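Local atomic coordinates of glycoside Hydrolase Family 43_12 (Metagenome, PDB entry 7JVH), a protein that probably hydrolyses glycosidic bonds in plant cell-wall polysaccharides such as xylan or arabinoxylan, using a family 43 catalytic domain joined to a concanavalin A-like domain. Residues T31-T36 with Y395-M400; F89-T92 with N96-Q99; M137-F142 with G148-K153; L339-S344 with P348-G353; N525-Y530 with K536-G541. One frame throughout, in Å; residues are numbered along the deposited sequence.

Interaction 1. Residues T31-T36 with Y395-M400; sequences TNFTYT and YRWVAM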
# COMPACT_ATOMS: atom_id res chain seq x y z
N THR A 31 -2.82 25.54 3.60
CA THR A 31 -3.96 25.75 4.48
C THR A 31 -5.09 24.74 4.22
O THR A 31 -5.97 24.58 5.06
CB THR A 31 -4.51 27.19 4.31
OG1 THR A 31 -5.42 27.49 5.35
CG2 THR A 31 -5.24 27.33 3.01
N ASN A 32 -5.07 24.11 3.04
CA ASN A 32 -6.03 23.09 2.65
C ASN A 32 -5.46 22.05 1.69
O ASN A 32 -4.60 22.36 0.86
CB ASN A 32 -7.23 23.73 1.95
CG ASN A 32 -8.24 22.69 1.46
OD1 ASN A 32 -8.37 22.45 0.26
ND2 ASN A 32 -8.94 22.06 2.40
N PHE A 33 -5.95 20.82 1.81
CA PHE A 33 -5.89 19.84 0.74
C PHE A 33 -7.26 19.17 0.60
O PHE A 33 -7.84 18.75 1.59
CB PHE A 33 -4.80 18.76 0.98
CG PHE A 33 -4.48 17.96 -0.24
CD1 PHE A 33 -5.21 16.83 -0.58
CD2 PHE A 33 -3.47 18.36 -1.09
CE1 PHE A 33 -4.91 16.10 -1.72
CE2 PHE A 33 -3.15 17.63 -2.24
CZ PHE A 33 -3.88 16.50 -2.56
N THR A 34 -7.74 19.08 -0.64
CA THR A 34 -9.00 18.41 -0.94
C THR A 34 -8.75 17.34 -1.99
O THR A 34 -8.12 17.62 -3.01
CB THR A 34 -10.10 19.40 -1.46
OG1 THR A 34 -10.31 20.42 -0.48
CG2 THR A 34 -11.40 18.70 -1.72
N TYR A 35 -9.25 16.13 -1.72
CA TYR A 35 -9.17 15.00 -2.64
C TYR A 35 -10.58 14.45 -2.86
O TYR A 35 -11.28 14.12 -1.90
CB TYR A 35 -8.25 13.91 -2.08
CG TYR A 35 -8.26 12.62 -2.89
CD1 TYR A 35 -7.47 12.49 -4.03
CD2 TYR A 35 -9.04 11.54 -2.51
CE1 TYR A 35 -7.47 11.32 -4.77
CE2 TYR A 35 -9.06 10.36 -3.25
CZ TYR A 35 -8.26 10.25 -4.37
OH TYR A 35 -8.27 9.08 -5.10
N THR A 36 -10.98 14.37 -4.14
CA THR A 36 -12.30 13.89 -4.55
C THR A 36 -12.17 12.77 -5.56
O THR A 36 -11.68 12.98 -6.66
CB THR A 36 -13.19 15.05 -5.14
OG1 THR A 36 -13.44 16.02 -4.13
CG2 THR A 36 -14.52 14.51 -5.67
N TYR A 395 -3.57 9.66 9.67
CA TYR A 395 -2.65 8.56 9.36
C TYR A 395 -2.58 8.13 7.89
O TYR A 395 -1.86 7.18 7.57
CB TYR A 395 -2.99 7.31 10.16
CG TYR A 395 -2.91 7.43 11.67
CD1 TYR A 395 -1.73 7.79 12.29
CD2 TYR A 395 -4.01 7.12 12.47
CE1 TYR A 395 -1.65 7.87 13.68
CE2 TYR A 395 -3.94 7.20 13.85
CZ TYR A 395 -2.76 7.57 14.44
OH TYR A 395 -2.70 7.66 15.81
N ARG A 396 -3.35 8.79 7.02
CA ARG A 396 -3.32 8.54 5.57
C ARG A 396 -2.18 9.26 4.87
O ARG A 396 -1.84 8.93 3.74
CB ARG A 396 -4.61 9.01 4.90
CG ARG A 396 -5.69 7.96 4.86
CD ARG A 396 -7.00 8.59 4.41
NE ARG A 396 -7.48 9.58 5.38
CZ ARG A 396 -8.71 10.05 5.42
NH1 ARG A 396 -9.59 9.70 4.51
NH2 ARG A 396 -9.04 10.94 6.35
N TRP A 397 -1.62 10.28 5.55
CA TRP A 397 -0.56 11.10 5.01
C TRP A 397 0.80 10.47 5.24
O TRP A 397 1.15 10.15 6.37
CB TRP A 397 -0.63 12.48 5.64
CG TRP A 397 -1.85 13.20 5.20
CD1 TRP A 397 -3.01 13.35 5.91
CD2 TRP A 397 -2.07 13.83 3.93
NE1 TRP A 397 -3.92 14.04 5.16
CE2 TRP A 397 -3.37 14.35 3.94
CE3 TRP A 397 -1.29 13.99 2.78
CZ2 TRP A 397 -3.91 15.03 2.86
CZ3 TRP A 397 -1.82 14.67 1.70
CH2 TRP A 397 -3.12 15.20 1.75
N VAL A 398 1.54 10.27 4.15
CA VAL A 398 2.86 9.66 4.17
C VAL A 398 3.89 10.59 3.53
O VAL A 398 3.54 11.48 2.74
CB VAL A 398 2.87 8.31 3.42
CG1 VAL A 398 1.99 7.29 4.14
CG2 VAL A 398 2.43 8.47 1.96
N ALA A 399 5.16 10.37 3.88
CA ALA A 399 6.30 11.03 3.26
C ALA A 399 7.11 9.94 2.56
O ALA A 399 6.98 8.76 2.89
CB ALA A 399 7.13 11.73 4.31
N MSE A 400 7.92 10.33 1.58
CA MSE A 400 8.81 9.42 0.88
C MSE A 400 10.17 9.41 1.56
O MSE A 400 10.77 10.47 1.72
CB MSE A 400 8.95 9.82 -0.59
CG MSE A 400 7.68 9.64 -1.41
SE MSE A 400 7.16 7.76 -1.53
CE MSE A 400 8.81 6.78 -1.96
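Phe33 and Trp397 make the whole contact, and it is aromatic. The two rings form a T-shaped (edge-to-face) pair. Trp397 presents the edge of its indole, and Phe33 offers a ring face. The ring of Phe33 and the six-membered ring of Trp397 have centroids 5.3 Å apart, with their planes at 86°. Trp397 CH2 is the corner that touches. It lies over the rim of the phenyl ring and not over its centre, 3.5 Å from Phe33 CD1. The backbones stay far apart, with 11.1 Å between Phe33 CA and Trp397 CA, so only the long side chains span the gap. Phe33 has its CG anti to the backbone N (chi1 -165°), and this carries the ring off the strand to meet the indole.

Polar bonds fix the surroundings. Trp397 NE1 is bonded to Tyr384 OH, which limits how the indole can turn. Within 31-36, Thr34 OG1 donates to Asn32 OD1 over 2.9 Å, in the carbonyl plane and on a lone pair.

Apolar packing closes the rest. Met563 touches both rings, Val561 touches Phe33, and Leu434 touches Trp397. Phe388 meets Trp397 edge-to-face.

Phe33 belongs to strand 28-37 of one sheet, while Val561 and Met563 belong to strand 560-566 of another. An aromatic pair buried in this way is consistent with the core of a concanavalin A-like beta-sandwich.

Interaction 2. Residues F89-T92 with N96-Q99; sequences FHST and NWVQ
Ser91 packs against Trp97 in a beta hairpin of strands 85-91 and 98-102. These are the last two strands of a four-stranded antiparallel sheet, consistent with one blade of the five-bladed beta-propeller of family 43 glycoside hydrolases.

The tight side holds the apolar groups. Ser91 CB sits over one face of the indole, 3.5 Å from the centroid of its six-membered ring, as a CH-pi contact. Phe89 CB touches Trp97 CE3, 3.6 Å away. The Phe89 ring crosses the Gln99 side chain at a slant and meets its aliphatic start, with Phe89 CE2 3.6 Å from Gln99 CB. Phe377 packs edge-to-face on Phe89. His90 and Val98 form the hydrogen-bonded pair that ties the backbones. His90 N donates to Val98 O over 2.7 Å, and Val98 N returns a nearly straight bond to His90 O.

The looser side carries the side chains of His90 and Val98, both partly exposed, which do not touch each other. The imidazole is held instead by a bond from NE2 to Asp72.

Towards the turn the strands part. Ser91 has OG anti to its main-chain nitrogen (chi1 174°), which brings the hydroxyl to Asn96 O at 2.9 Å, above the carbonyl plane. Ser91 OG also accepts from the backbone N of Asp93 and Leu94. Asn96 O also accepts from a water at 2.6 Å, and that water accepts from Thr92 N.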
# COMPACT_ATOMS: atom_id res chain seq x y z
N PHE A 89 -5.28 -1.12 10.33
CA PHE A 89 -6.70 -0.80 10.44
C PHE A 89 -7.36 -1.72 11.46
O PHE A 89 -7.02 -2.89 11.55
CB PHE A 89 -7.37 -0.93 9.08
CG PHE A 89 -6.78 -0.04 8.02
CD1 PHE A 89 -5.73 -0.49 7.24
CD2 PHE A 89 -7.26 1.26 7.82
CE1 PHE A 89 -5.17 0.32 6.25
CE2 PHE A 89 -6.69 2.08 6.86
CZ PHE A 89 -5.65 1.61 6.07
N HIS A 90 -8.30 -1.16 12.23
CA HIS A 90 -9.09 -1.90 13.23
C HIS A 90 -10.58 -1.88 12.88
O HIS A 90 -11.08 -0.88 12.41
CB HIS A 90 -8.83 -1.34 14.64
CG HIS A 90 -9.86 -1.73 15.66
ND1 HIS A 90 -10.95 -0.95 15.96
CD2 HIS A 90 -9.95 -2.82 16.46
CE1 HIS A 90 -11.68 -1.54 16.89
NE2 HIS A 90 -11.08 -2.67 17.22
N SER A 91 -11.25 -3.01 13.12
CA SER A 91 -12.68 -3.18 12.85
C SER A 91 -13.29 -4.30 13.70
O SER A 91 -12.63 -5.31 13.97
CB SER A 91 -12.90 -3.48 11.36
OG SER A 91 -14.26 -3.78 11.07
N THR A 92 -14.54 -4.12 14.12
CA THR A 92 -15.28 -5.15 14.84
C THR A 92 -16.24 -5.93 13.95
O THR A 92 -16.82 -6.90 14.40
CB THR A 92 -16.08 -4.55 16.01
OG1 THR A 92 -16.93 -3.52 15.52
CG2 THR A 92 -15.14 -3.98 17.05
N ASN A 96 -16.44 -1.78 8.44
CA ASN A 96 -16.13 -0.41 8.90
C ASN A 96 -14.77 -0.42 9.58
O ASN A 96 -14.65 -0.97 10.66
CB ASN A 96 -17.27 0.15 9.75
CG ASN A 96 -18.60 -0.02 9.06
OD1 ASN A 96 -18.93 0.74 8.17
ND2 ASN A 96 -19.34 -1.04 9.43
N TRP A 97 -13.80 0.21 8.94
CA TRP A 97 -12.42 0.21 9.45
C TRP A 97 -11.96 1.61 9.86
O TRP A 97 -12.32 2.57 9.21
CB TRP A 97 -11.50 -0.32 8.36
CG TRP A 97 -11.79 -1.72 7.94
CD1 TRP A 97 -12.62 -2.14 6.96
CD2 TRP A 97 -11.16 -2.90 8.46
NE1 TRP A 97 -12.57 -3.50 6.84
CE2 TRP A 97 -11.69 -3.99 7.75
CE3 TRP A 97 -10.22 -3.13 9.46
CZ2 TRP A 97 -11.30 -5.29 8.01
CZ3 TRP A 97 -9.84 -4.42 9.72
CH2 TRP A 97 -10.38 -5.48 9.01
N VAL A 98 -11.22 1.65 10.96
CA VAL A 98 -10.53 2.84 11.46
C VAL A 98 -9.02 2.55 11.39
O VAL A 98 -8.56 1.52 11.91
CB VAL A 98 -10.95 3.15 12.92
CG1 VAL A 98 -10.21 4.38 13.45
CG2 VAL A 98 -12.44 3.37 13.01
N GLN A 99 -8.27 3.44 10.74
CA GLN A 99 -6.80 3.39 10.78
C GLN A 99 -6.36 3.85 12.16
O GLN A 99 -6.62 5.00 12.55
CB GLN A 99 -6.15 4.25 9.69
CG GLN A 99 -4.63 4.16 9.69
CD GLN A 99 -3.94 4.56 8.39
OE1 GLN A 99 -4.55 5.14 7.51
NE2 GLN A 99 -2.65 4.26 8.28
O HOH W 1 -15.81 -1.42 12.98

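Interaction 3. Residues M137-F142 with G148-K153; sequences MITTEF and GNMVVK
Thr140 and Asn149 face each other as a non-hydrogen-bonded pair in an antiparallel hairpin, joined through their side chains. Thr140 OG1 donates to Asn149 OD1 across a short 2.5 Å, tilted 29° from the carbonyl plane. The threonine hydroxyl lies beside its own backbone N (chi1 -47°), which turns it across to the neighbouring strand. Asn149 ND2 is bonded to the backbone oxygens of Phe169 and Gly171, and this fixes which way the amide faces. A valine in place of Thr140 would probably leave Asn149 OD1 without this donor.

Met150, a selenomethionine, has CG wedged between its backbone N and carbonyl carbon (chi1 64°). Its chain then bends twice. SE comes alongside Thr139 CG2 at 4.0 Å, and CE ends 3.9 Å from Glu141 OE1. The Glu141 chain is extended and crosses Met150 at a slant.

Ile138 and Val151 share the face of Thr140. Ile138 CB meets Val151 CG2 at 3.8 Å. On the other face, Met137 CB touches Val152 CG2 at 3.5 Å, while the selenium end of Met137 leads away.

Paired backbone bonds run between Met137 and Val152, Thr139 and Met150, and Glu141 and Gly148.

The hairpin forms the two middle strands of a four-stranded sheet, consistent with a propeller blade. Strand 120-129 flanks 134-142, and the short strand 165-166 flanks 148-154, where Phe165 packs on Val151.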
# COMPACT_ATOMS: atom_id res chain seq x y z
N MSE A 137 4.04 -8.49 14.16
CA MSE A 137 4.07 -8.02 12.78
C MSE A 137 5.40 -8.44 12.17
O MSE A 137 6.45 -7.92 12.55
CB MSE A 137 3.87 -6.50 12.74
CG MSE A 137 3.39 -5.98 11.40
SE MSE A 137 4.76 -6.10 10.02
CE MSE A 137 4.05 -7.51 8.95
N ILE A 138 5.36 -9.39 11.23
CA ILE A 138 6.56 -9.94 10.62
C ILE A 138 6.59 -9.66 9.10
O ILE A 138 5.62 -9.88 8.39
CB ILE A 138 6.68 -11.46 10.91
CG1 ILE A 138 8.06 -11.98 10.50
CG2 ILE A 138 5.60 -12.25 10.20
CD1 ILE A 138 8.29 -13.43 10.89
N THR A 139 7.75 -9.20 8.62
CA THR A 139 7.93 -8.78 7.23
C THR A 139 9.40 -8.82 6.79
O THR A 139 10.29 -9.16 7.57
CB THR A 139 7.38 -7.35 7.06
OG1 THR A 139 7.37 -6.99 5.68
CG2 THR A 139 8.19 -6.35 7.84
N THR A 140 9.63 -8.48 5.51
CA THR A 140 10.97 -8.28 4.96
C THR A 140 11.18 -6.79 4.71
O THR A 140 10.37 -6.13 4.03
CB THR A 140 11.17 -9.04 3.65
OG1 THR A 140 10.69 -10.38 3.78
CG2 THR A 140 12.63 -9.12 3.28
N GLU A 141 12.25 -6.25 5.28
CA GLU A 141 12.58 -4.83 5.19
C GLU A 141 13.87 -4.67 4.38
O GLU A 141 14.95 -4.75 4.94
CB GLU A 141 12.71 -4.23 6.60
CG GLU A 141 13.29 -2.81 6.65
CD GLU A 141 13.05 -2.11 7.97
OE1 GLU A 141 12.01 -1.49 8.11
OE2 GLU A 141 13.91 -2.20 8.86
N PHE A 142 13.73 -4.47 3.07
CA PHE A 142 14.82 -4.28 2.12
C PHE A 142 15.27 -2.84 2.12
O PHE A 142 15.17 -2.15 1.12
CB PHE A 142 14.41 -4.71 0.71
CG PHE A 142 14.30 -6.21 0.52
CD1 PHE A 142 15.39 -7.05 0.84
CD2 PHE A 142 13.14 -6.79 0.03
CE1 PHE A 142 15.29 -8.42 0.66
CE2 PHE A 142 13.06 -8.17 -0.16
CZ PHE A 142 14.14 -8.98 0.15
N GLY A 148 16.41 -7.01 5.61
CA GLY A 148 15.95 -8.38 5.55
C GLY A 148 14.80 -8.68 6.49
O GLY A 148 14.14 -7.78 7.00
N ASN A 149 14.54 -9.97 6.67
CA ASN A 149 13.43 -10.50 7.43
C ASN A 149 13.50 -10.11 8.91
O ASN A 149 14.55 -10.21 9.54
CB ASN A 149 13.40 -12.01 7.25
CG ASN A 149 12.86 -12.41 5.90
OD1 ASN A 149 11.81 -11.89 5.47
ND2 ASN A 149 13.54 -13.36 5.23
N MSE A 150 12.36 -9.65 9.44
CA MSE A 150 12.32 -9.07 10.78
C MSE A 150 10.90 -9.13 11.33
O MSE A 150 9.94 -9.17 10.56
CB MSE A 150 12.82 -7.62 10.74
CG MSE A 150 11.95 -6.68 9.93
SE MSE A 150 10.57 -5.86 11.07
CE MSE A 150 10.72 -3.92 10.83
N VAL A 151 10.79 -9.09 12.66
CA VAL A 151 9.51 -9.10 13.34
C VAL A 151 9.47 -8.04 14.44
O VAL A 151 10.49 -7.78 15.10
CB VAL A 151 9.17 -10.51 13.90
CG1 VAL A 151 10.16 -10.95 14.95
CG2 VAL A 151 7.75 -10.56 14.45
N VAL A 152 8.31 -7.41 14.62
CA VAL A 152 8.04 -6.50 15.74
C VAL A 152 6.82 -6.99 16.53
O VAL A 152 5.95 -7.68 15.99
CB VAL A 152 7.81 -5.04 15.27
CG1 VAL A 152 9.02 -4.52 14.49
CG2 VAL A 152 6.58 -4.94 14.40
N LYS A 153 6.78 -6.63 17.82
CA LYS A 153 5.80 -7.16 18.77
C LYS A 153 5.13 -6.07 19.59
O LYS A 153 5.66 -4.99 19.74
CB LYS A 153 6.48 -8.14 19.73
CG LYS A 153 7.16 -9.30 19.04
CD LYS A 153 7.42 -10.46 19.98
CE LYS A 153 8.37 -10.16 21.10
NZ LYS A 153 8.50 -11.36 21.95

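Interaction 4. Residues L339-S344 with P348-G353; sequences LPVDWS and PVFENG
Asp342 OD1 is gripped by two groups of Ser344. Ser344 OG donates to it over 2.7 Å, on the syn lone pair, and Ser344 N reaches it over 2.8 Å. The bond from the backbone N makes an Asx turn. This turn ends strand 335-342 and leads into the link to Pro348. The hairpin of 335-342 with 349-350 lies at the edge of a four-stranded antiparallel sheet, as expected for the outer part of a blade in a family 43 beta-propeller.

Asp342 and Val349 are the hydrogen-bonded pair, linked N to O in both directions. Glu351 N extends the ladder with a bond to Pro340 O.

The extended side chain of Glu351 crosses Pro340 at about a right angle. Its OE1 lies 3.4 Å from Pro340 CB, and its OE2 lies 3.6 Å from Asp342 CB. The two carboxylates come fairly near, with Asp342 OD2 4.6 Å from Glu351 OE2. Like charges at that range may raise the proton affinity of one of them.

The other face is apolar. Val341 CG2 sits over the centre of the Phe350 ring, 4.0 Å from its centroid, while Leu339 CB comes to the ring edge. Val341 CG1 meets Pro348 CB, both pointing the same way. Leu307 of strand 300-308 packs on Val341, Trp343 and Phe350.

Pro348 covers one face of the Trp343 indole, the two side chains side by side. Trp343 NE1 bonds to Thr346 O. Pro348 CD stands over the five-membered ring, 4.0 Å from its centroid and 27° off the ring normal.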
# COMPACT_ATOMS: atom_id res chain seq x y z
N LEU A 339 -13.67 -10.96 0.32
CA LEU A 339 -14.66 -11.94 -0.18
C LEU A 339 -15.06 -12.85 0.98
O LEU A 339 -14.25 -13.03 1.88
CB LEU A 339 -14.00 -12.78 -1.27
CG LEU A 339 -14.10 -12.26 -2.70
CD1 LEU A 339 -13.59 -13.30 -3.67
CD2 LEU A 339 -15.52 -11.89 -3.04
N PRO A 340 -16.28 -13.41 1.02
CA PRO A 340 -16.66 -14.31 2.09
C PRO A 340 -16.01 -15.67 1.80
O PRO A 340 -15.82 -15.99 0.66
CB PRO A 340 -18.18 -14.41 1.93
CG PRO A 340 -18.54 -13.33 0.97
CD PRO A 340 -17.35 -13.21 0.07
N VAL A 341 -15.69 -16.43 2.83
CA VAL A 341 -15.04 -17.75 2.59
C VAL A 341 -15.83 -18.87 3.26
O VAL A 341 -16.01 -18.82 4.45
CB VAL A 341 -13.58 -17.72 3.08
CG1 VAL A 341 -12.98 -19.12 3.15
CG2 VAL A 341 -12.71 -16.83 2.21
N ASP A 342 -16.30 -19.85 2.49
CA ASP A 342 -16.97 -21.00 3.08
C ASP A 342 -15.90 -22.04 3.43
O ASP A 342 -15.16 -22.50 2.57
CB ASP A 342 -17.99 -21.59 2.10
CG ASP A 342 -18.70 -22.82 2.66
OD1 ASP A 342 -18.34 -23.33 3.73
OD2 ASP A 342 -19.63 -23.29 2.00
N TRP A 343 -15.84 -22.39 4.72
CA TRP A 343 -14.94 -23.43 5.21
C TRP A 343 -15.68 -24.45 6.07
O TRP A 343 -15.18 -24.89 7.08
CB TRP A 343 -13.76 -22.81 5.97
CG TRP A 343 -12.51 -23.65 5.89
CD1 TRP A 343 -12.42 -24.95 5.47
CD2 TRP A 343 -11.18 -23.25 6.25
NE1 TRP A 343 -11.11 -25.38 5.54
CE2 TRP A 343 -10.33 -24.35 6.02
CE3 TRP A 343 -10.63 -22.07 6.76
CZ2 TRP A 343 -8.96 -24.30 6.27
CZ3 TRP A 343 -9.26 -22.02 7.01
CH2 TRP A 343 -8.45 -23.14 6.78
N SER A 344 -16.88 -24.83 5.61
CA SER A 344 -17.72 -25.81 6.27
C SER A 344 -17.27 -27.25 5.97
O SER A 344 -17.73 -28.18 6.62
CB SER A 344 -19.18 -25.63 5.86
OG SER A 344 -19.33 -25.75 4.46
N PRO A 348 -11.10 -24.47 2.11
CA PRO A 348 -11.70 -23.14 2.00
C PRO A 348 -12.04 -22.78 0.56
O PRO A 348 -11.22 -22.97 -0.34
CB PRO A 348 -10.57 -22.23 2.49
CG PRO A 348 -9.32 -22.96 2.14
CD PRO A 348 -9.64 -24.43 2.32
N VAL A 349 -13.26 -22.26 0.36
CA VAL A 349 -13.75 -21.79 -0.92
C VAL A 349 -13.96 -20.29 -0.77
O VAL A 349 -14.66 -19.85 0.14
CB VAL A 349 -15.12 -22.41 -1.25
CG1 VAL A 349 -15.78 -21.71 -2.44
CG2 VAL A 349 -14.99 -23.91 -1.50
N PHE A 350 -13.40 -19.54 -1.72
CA PHE A 350 -13.59 -18.07 -1.80
C PHE A 350 -14.90 -17.88 -2.56
O PHE A 350 -14.92 -18.24 -3.72
CB PHE A 350 -12.44 -17.43 -2.58
CG PHE A 350 -11.26 -17.02 -1.74
CD1 PHE A 350 -10.31 -17.95 -1.36
CD2 PHE A 350 -11.11 -15.72 -1.31
CE1 PHE A 350 -9.24 -17.58 -0.56
CE2 PHE A 350 -10.04 -15.35 -0.52
CZ PHE A 350 -9.11 -16.28 -0.15
N GLU A 351 -15.94 -17.39 -1.91
CA GLU A 351 -17.26 -17.26 -2.58
C GLU A 351 -17.12 -16.35 -3.81
O GLU A 351 -16.82 -15.18 -3.65
CB GLU A 351 -18.34 -16.90 -1.57
CG GLU A 351 -18.78 -18.09 -0.75
CD GLU A 351 -19.78 -17.84 0.36
OE1 GLU A 351 -20.25 -16.72 0.48
OE2 GLU A 351 -20.07 -18.78 1.09
N ASN A 352 -17.30 -16.93 -4.99
CA ASN A 352 -17.16 -16.29 -6.32
C ASN A 352 -15.73 -15.82 -6.55
O ASN A 352 -15.55 -14.84 -7.25
CB ASN A 352 -18.17 -15.17 -6.56
CG ASN A 352 -19.58 -15.52 -6.15
OD1 ASN A 352 -20.24 -16.27 -6.83
ND2 ASN A 352 -20.04 -14.94 -5.07
N GLY A 353 -14.73 -16.51 -6.00
CA GLY A 353 -13.33 -16.11 -6.18
C GLY A 353 -12.79 -16.57 -7.51
O GLY A 353 -11.67 -16.28 -7.80

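Interaction 5. Residues N525-Y530 with K536-G541; sequences NYQFSY and KKNIGG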
# COMPACT_ATOMS: atom_id res chain seq x y z
N ASN A 525 -5.48 11.19 -18.86
CA ASN A 525 -4.53 12.31 -18.72
C ASN A 525 -4.74 13.10 -17.44
O ASN A 525 -5.79 13.01 -16.83
CB ASN A 525 -4.60 13.28 -19.91
CG ASN A 525 -4.19 12.61 -21.20
OD1 ASN A 525 -2.98 12.45 -21.49
ND2 ASN A 525 -5.17 12.24 -21.99
N TYR A 526 -3.70 13.82 -17.01
CA TYR A 526 -3.73 14.70 -15.86
C TYR A 526 -3.68 16.12 -16.41
O TYR A 526 -2.91 16.40 -17.33
CB TYR A 526 -2.51 14.47 -14.96
CG TYR A 526 -2.51 13.22 -14.13
CD1 TYR A 526 -2.15 11.99 -14.68
CD2 TYR A 526 -2.86 13.25 -12.78
CE1 TYR A 526 -2.14 10.83 -13.91
CE2 TYR A 526 -2.86 12.10 -12.01
CZ TYR A 526 -2.49 10.89 -12.58
OH TYR A 526 -2.47 9.73 -11.84
N GLN A 527 -4.53 17.00 -15.87
CA GLN A 527 -4.61 18.40 -16.28
C GLN A 527 -4.46 19.24 -15.02
O GLN A 527 -5.26 19.12 -14.09
CB GLN A 527 -5.93 18.72 -16.96
CG GLN A 527 -6.17 20.21 -17.21
CD GLN A 527 -5.18 20.82 -18.19
OE1 GLN A 527 -5.18 20.44 -19.35
NE2 GLN A 527 -4.32 21.78 -17.74
N PHE A 528 -3.43 20.09 -15.02
CA PHE A 528 -3.14 20.97 -13.92
C PHE A 528 -3.82 22.34 -14.14
O PHE A 528 -4.18 22.70 -15.25
CB PHE A 528 -1.61 21.11 -13.77
CG PHE A 528 -0.96 19.95 -13.07
CD1 PHE A 528 -0.63 18.79 -13.75
CD2 PHE A 528 -0.68 20.01 -11.71
CE1 PHE A 528 -0.02 17.73 -13.11
CE2 PHE A 528 -0.07 18.93 -11.06
CZ PHE A 528 0.26 17.80 -11.76
N SER A 529 -4.00 23.07 -13.03
CA SER A 529 -4.60 24.38 -13.05
C SER A 529 -4.22 25.12 -11.79
O SER A 529 -3.77 24.50 -10.81
CB SER A 529 -6.14 24.28 -13.12
OG SER A 529 -6.70 23.78 -11.91
N TYR A 530 -4.42 26.44 -11.83
CA TYR A 530 -4.24 27.32 -10.70
C TYR A 530 -5.40 28.29 -10.64
O TYR A 530 -5.99 28.61 -11.67
CB TYR A 530 -2.91 28.07 -10.79
CG TYR A 530 -2.79 29.05 -11.95
CD1 TYR A 530 -2.65 28.60 -13.25
CD2 TYR A 530 -2.78 30.43 -11.72
CE1 TYR A 530 -2.53 29.48 -14.30
CE2 TYR A 530 -2.64 31.33 -12.76
CZ TYR A 530 -2.52 30.86 -14.05
OH TYR A 530 -2.40 31.73 -15.09
N LYS A 536 -10.12 30.53 -12.36
CA LYS A 536 -9.40 29.27 -12.52
C LYS A 536 -8.95 29.09 -13.97
O LYS A 536 -9.78 29.12 -14.87
CB LYS A 536 -10.29 28.10 -12.12
CG LYS A 536 -9.64 26.74 -12.31
CD LYS A 536 -10.57 25.62 -11.87
CE LYS A 536 -9.95 24.25 -12.09
NZ LYS A 536 -10.94 23.17 -12.21
N LYS A 537 -7.65 28.86 -14.17
CA LYS A 537 -7.06 28.68 -15.49
C LYS A 537 -6.23 27.41 -15.52
O LYS A 537 -5.49 27.11 -14.59
CB LYS A 537 -6.15 29.86 -15.85
CG LYS A 537 -6.81 31.22 -15.77
CD LYS A 537 -5.76 32.32 -15.77
CE LYS A 537 -6.35 33.68 -16.13
NZ LYS A 537 -5.63 34.78 -15.44
N ASN A 538 -6.36 26.66 -16.62
CA ASN A 538 -5.50 25.54 -16.95
C ASN A 538 -4.09 26.02 -17.21
O ASN A 538 -3.90 27.05 -17.83
CB ASN A 538 -6.02 24.82 -18.19
CG ASN A 538 -7.15 23.86 -17.89
OD1 ASN A 538 -7.51 23.66 -16.74
ND2 ASN A 538 -7.70 23.24 -18.94
N ILE A 539 -3.10 25.28 -16.70
CA ILE A 539 -1.68 25.48 -17.02
C ILE A 539 -1.14 24.15 -17.53
O ILE A 539 -1.29 23.12 -16.90
CB ILE A 539 -0.85 26.01 -15.84
CG1 ILE A 539 0.63 26.06 -16.21
CG2 ILE A 539 -1.07 25.18 -14.56
CD1 ILE A 539 1.38 27.23 -15.58
N GLY A 540 -0.53 24.18 -18.73
CA GLY A 540 -0.14 22.98 -19.44
C GLY A 540 -1.37 22.29 -20.01
O GLY A 540 -2.51 22.61 -19.65
N GLY A 541 -1.13 21.33 -20.91
CA GLY A 541 -2.18 20.57 -21.54
C GLY A 541 -2.38 19.24 -20.80
O GLY A 541 -1.93 19.08 -19.67
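Gln527 reaches across to Gly540 with its side-chain amide. Gln527 NE2 donates to Gly540 O over 2.8 Å, in its own amide plane but above the carbonyl plane of the glycine. It also donates to Phe528 O over 2.7 Å, this time on a lone pair. Two acceptors therefore hold the amide flat. The Gln527 chain bends at chi2 (65°), which sets NE2 between Phe528 O and Gly540 O. Asn538 stacks on it, with the two amide planes 9° apart.

Phe528 O is shared, since it also accepts from Ile539 N over a longer 3.2 Å. The two strands form a beta hairpin at one end of a sheet in the concanavalin A-like domain, and the second strand turns a corner at Gly540. A leucine in place of Gln527 would probably leave Gly540 O and Phe528 O without this donor and the corner less firmly held.

Tyr530 and Lys537 satisfy each other's backbone N and O, both bonds 3.0 Å long. The Tyr530 side chain crosses that of Lys537 at a slant, with Tyr530 OH 3.5 Å from Lys537 CD, and Tyr530 CD1 meets Ile539 CG2. Leu473 of strand 469-477 packs against Ile539 and Phe528.

In the fold
Interactions 2, 3 and 4 lie in three different four-stranded sheets, read here as propeller blades. Their centres are about 22 Å (2 and 4), 23 Å (2 and 3) and 29 Å (3 and 4) apart. Interactions 1 and 5 belong to the sandwich domain, reach the same sheet and are about 20 Å apart by centres. Interactions 1 and 2 touch where the domains meet: Tyr395 O packs 3.1 Å from Gln99 NE2. Interactions 4 and 5 are the most distant, about 46 Å between centres. In family 43 enzymes the active site lies in the central cavity of the propeller, so interactions 2 to 4 belong to the domain expected to carry it.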